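Cys-Gly metallodipeptidase DUG1 (Saccharomyces cerevisiae, PDB 4G1P) hydrolyses the Cys-Gly dipeptide as a dinuclear M20-family metallopeptidase and serves as the catalytic component of the glutathione-degrading degradosomal complex. Local coordinates at residues Glu180-Glu185 with Thr426-Asp431. Residues are numbered along the deposited sequence; the frame is centred on the assembly and turned at random.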
ATOM      1  N   GLU A 180       7.285  21.707  23.009  1.00 31.88           N
ATOM      2  CA  GLU A 180       7.313  23.135  23.279  1.00 31.63           C
ATOM      3  C   GLU A 180       6.353  23.524  24.387  1.00 34.77           C
ATOM      4  O   GLU A 180       6.672  24.379  25.227  1.00 34.39           O
ATOM      5  CB  GLU A 180       6.978  23.922  22.023  1.00 33.60           C
ATOM      6  CG  GLU A 180       7.897  23.634  20.865  1.00 40.50           C
ATOM      7  CD  GLU A 180       7.311  24.095  19.540  1.00 53.19           C
ATOM      8  OE1 GLU A 180       6.853  25.258  19.463  1.00 52.03           O
ATOM      9  OE2 GLU A 180       7.301  23.288  18.582  1.00 53.66           O
ATOM     10  N   LEU A 181       5.179  22.898  24.394  1.00 32.28           N
ATOM     11  CA  LEU A 181       4.163  23.233  25.384  1.00 30.20           C
ATOM     12  C   LEU A 181       4.649  23.000  26.807  1.00 31.06           C
ATOM     13  O   LEU A 181       4.459  23.839  27.684  1.00 32.04           O
ATOM     14  CB  LEU A 181       2.880  22.447  25.142  1.00 24.90           C
ATOM     15  CG  LEU A 181       1.800  22.816  26.158  1.00 26.20           C
ATOM     16  CD1 LEU A 181       1.567  24.319  26.137  1.00 25.53           C
ATOM     17  CD2 LEU A 181       0.503  22.060  25.894  1.00 27.52           C
ATOM     18  N   ILE A 182       5.276  21.854  27.028  1.00 29.85           N
ATOM     19  CA  ILE A 182       5.744  21.497  28.352  1.00 30.56           C
ATOM     20  C   ILE A 182       6.814  22.474  28.817  1.00 31.05           C
ATOM     21  O   ILE A 182       6.738  23.007  29.925  1.00 29.29           O
ATOM     22  CB  ILE A 182       6.265  20.064  28.354  1.00 27.84           C
ATOM     23  CG1 ILE A 182       5.083  19.110  28.225  1.00 30.35           C
ATOM     24  CG2 ILE A 182       7.039  19.771  29.613  1.00 28.17           C
ATOM     25  CD1 ILE A 182       5.376  17.933  27.350  1.00 36.68           C
ATOM     26  N   LYS A 183       7.791  22.731  27.952  1.00 30.98           N
ATOM     27  CA  LYS A 183       8.856  23.678  28.259  1.00 30.93           C
ATOM     28  C   LYS A 183       8.303  25.070  28.502  1.00 32.96           C
ATOM     29  O   LYS A 183       8.747  25.758  29.420  1.00 37.80           O
ATOM     30  CB  LYS A 183       9.874  23.739  27.129  1.00 25.71           C
ATOM     31  CG  LYS A 183      10.731  22.518  27.004  1.00 29.48           C
ATOM     32  CD  LYS A 183      11.484  22.541  25.688  1.00 33.97           C
ATOM     33  CE  LYS A 183      12.344  21.306  25.513  1.00 36.51           C
ATOM     34  NZ  LYS A 183      12.757  21.131  24.088  1.00 49.08           N
ATOM     35  N   LYS A 184       7.339  25.477  27.679  1.00 30.18           N
ATOM     36  CA  LYS A 184       6.730  26.800  27.794  1.00 31.08           C
ATOM     37  C   LYS A 184       5.959  26.929  29.086  1.00 33.32           C
ATOM     38  O   LYS A 184       5.803  28.016  29.630  1.00 40.40           O
ATOM     39  CB  LYS A 184       5.773  27.064  26.627  1.00 38.26           C
ATOM     40  CG  LYS A 184       4.895  28.316  26.795  1.00 44.04           C
ATOM     41  CD  LYS A 184       3.840  28.444  25.700  1.00 42.54           C
ATOM     42  CE  LYS A 184       3.175  29.810  25.704  1.00 35.21           C
ATOM     43  NZ  LYS A 184       2.926  30.250  24.299  1.00 44.73           N
ATOM     44  N   GLU A 185       5.477  25.810  29.592  1.00 34.92           N
ATOM     45  CA  GLU A 185       4.547  25.869  30.698  1.00 34.28           C
ATOM     46  C   GLU A 185       5.154  25.328  31.979  1.00 34.57           C
ATOM     47  O   GLU A 185       4.461  25.163  32.989  1.00 33.11           O
ATOM     48  CB  GLU A 185       3.284  25.113  30.329  1.00 34.92           C
ATOM     49  CG  GLU A 185       2.043  25.773  30.835  1.00 38.62           C
ATOM     50  CD  GLU A 185       1.903  27.206  30.380  1.00 37.48           C
ATOM     51  OE1 GLU A 185       2.268  27.498  29.223  1.00 38.29           O
ATOM     52  OE2 GLU A 185       1.423  28.035  31.185  1.00 38.00           O
ATOM     53  N   THR A 426       8.450  11.684  27.617  1.00 23.87           N
ATOM     54  CA  THR A 426       8.859  11.262  28.940  1.00 21.43           C
ATOM     55  C   THR A 426      10.119  12.025  29.387  1.00 25.48           C
ATOM     56  O   THR A 426      10.156  12.579  30.480  1.00 27.41           O
ATOM     57  CB  THR A 426       9.054   9.737  29.015  1.00 24.17           C
ATOM     58  OG1 THR A 426       9.520   9.372  30.325  1.00 26.48           O
ATOM     59  CG2 THR A 426      10.080   9.293  27.996  1.00 35.33           C
ATOM     60  N   LEU A 427      11.116  12.121  28.516  1.00 26.76           N
ATOM     61  CA  LEU A 427      12.335  12.847  28.837  1.00 23.51           C
ATOM     62  C   LEU A 427      12.086  14.339  28.987  1.00 28.11           C
ATOM     63  O   LEU A 427      12.678  14.986  29.858  1.00 29.06           O
ATOM     64  CB  LEU A 427      13.390  12.617  27.768  1.00 23.95           C
ATOM     65  CG  LEU A 427      14.814  13.042  28.112  1.00 29.67           C
ATOM     66  CD1 LEU A 427      15.232  12.558  29.504  1.00 26.32           C
ATOM     67  CD2 LEU A 427      15.742  12.486  27.059  1.00 25.12           C
ATOM     68  N   THR A 428      11.213  14.884  28.143  1.00 23.75           N
ATOM     69  CA  THR A 428      10.862  16.293  28.240  1.00 22.74           C
ATOM     70  C   THR A 428      10.193  16.600  29.576  1.00 25.48           C
ATOM     71  O   THR A 428      10.435  17.646  30.161  1.00 29.46           O
ATOM     72  CB  THR A 428       9.978  16.760  27.068  1.00 27.78           C
ATOM     73  OG1 THR A 428      10.715  16.665  25.848  1.00 28.85           O
ATOM     74  CG2 THR A 428       9.564  18.204  27.252  1.00 28.20           C
ATOM     75  N   PHE A 429       9.372  15.690  30.088  1.00 25.65           N
ATOM     76  CA  PHE A 429       8.787  15.928  31.408  1.00 27.10           C
ATOM     77  C   PHE A 429       9.870  15.976  32.479  1.00 27.38           C
ATOM     78  O   PHE A 429       9.922  16.905  33.306  1.00 25.11           O
ATOM     79  CB  PHE A 429       7.726  14.887  31.756  1.00 21.04           C
ATOM     80  CG  PHE A 429       6.371  15.192  31.171  1.00 25.43           C
ATOM     81  CD1 PHE A 429       5.708  16.361  31.502  1.00 22.89           C
ATOM     82  CD2 PHE A 429       5.747  14.300  30.305  1.00 22.93           C
ATOM     83  CE1 PHE A 429       4.458  16.637  30.961  1.00 21.64           C
ATOM     84  CE2 PHE A 429       4.497  14.576  29.779  1.00 17.54           C
ATOM     85  CZ  PHE A 429       3.859  15.743  30.102  1.00 15.86           C
ATOM     86  N   GLN A 430      10.751  14.985  32.441  1.00 24.46           N
ATOM     87  CA  GLN A 430      11.786  14.876  33.450  1.00 28.13           C
ATOM     88  C   GLN A 430      12.668  16.107  33.490  1.00 26.85           C
ATOM     89  O   GLN A 430      12.817  16.715  34.529  1.00 29.04           O
ATOM     90  CB  GLN A 430      12.641  13.653  33.204  1.00 29.73           C
ATOM     91  CG  GLN A 430      13.818  13.566  34.120  1.00 23.63           C
ATOM     92  CD  GLN A 430      14.667  12.365  33.802  1.00 27.60           C
ATOM     93  OE1 GLN A 430      14.406  11.269  34.295  1.00 27.08           O
ATOM     94  NE2 GLN A 430      15.683  12.556  32.959  1.00 23.09           N
ATOM     95  N   ASP A 431      13.218  16.484  32.346  1.00 27.37           N
ATOM     96  CA  ASP A 431      14.147  17.602  32.266  1.00 28.00           C
ATOM     97  C   ASP A 431      13.500  18.974  32.439  1.00 33.01           C
ATOM     98  O   ASP A 431      14.005  19.801  33.195  1.00 36.75           O
ATOM     99  CB  ASP A 431      14.919  17.557  30.950  1.00 28.18           C
ATOM    100  CG  ASP A 431      15.900  16.396  30.887  1.00 34.81           C
ATOM    101  OD1 ASP A 431      15.969  15.599  31.858  1.00 35.56           O
ATOM    102  OD2 ASP A 431      16.598  16.277  29.855  1.00 33.75           O
TER
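Ile-182 projects from helix 178-185 between Thr-428 and Phe-429 of helix 426-433 and touches both. The CG1 branch goes to the aromatic ring: CG1 lies 3.7 Å from Phe-429 CE1, and the terminal CD1 sits over one ring face, 4.1 Å from the ring centroid and 23° off the normal, a CH-pi contact displaced toward the ring's edge. Although the CB of Phe-429 points away from the partner helix, CG beside the backbone N (chi1 -83°) brings the ring back to the isoleucine. The other branch, Ile-182 CG2, lies mainly against the Thr-428 methyl, CG2 to CG2 at 3.8 Å, and only brushes the ring. Thr-428 OG1 hydrogen-bonds Asp-179 OD1, adding a polar link between the helices beside the apolar one. Lys-183 adds a marginal contact, its CG near Thr-428 CG2. No hydrogen bond joins the two segments themselves; their axes run nearly parallel, 8° apart and 9.7 Å at closest approach. The side chain of Phe-429 lies about 9 Å from that of Asp-200, a zinc ligand, and about 13 Å from a bound zinc ion, so the contact is near the metal site but does not touch it. Helix 178-185 follows strand 162-168 of the catalytic domain's central sheet, while helix 426-433 precedes strand 437-439, against which Thr-426 and Gln-430 rest; Leu-427 packs on strand 378-391.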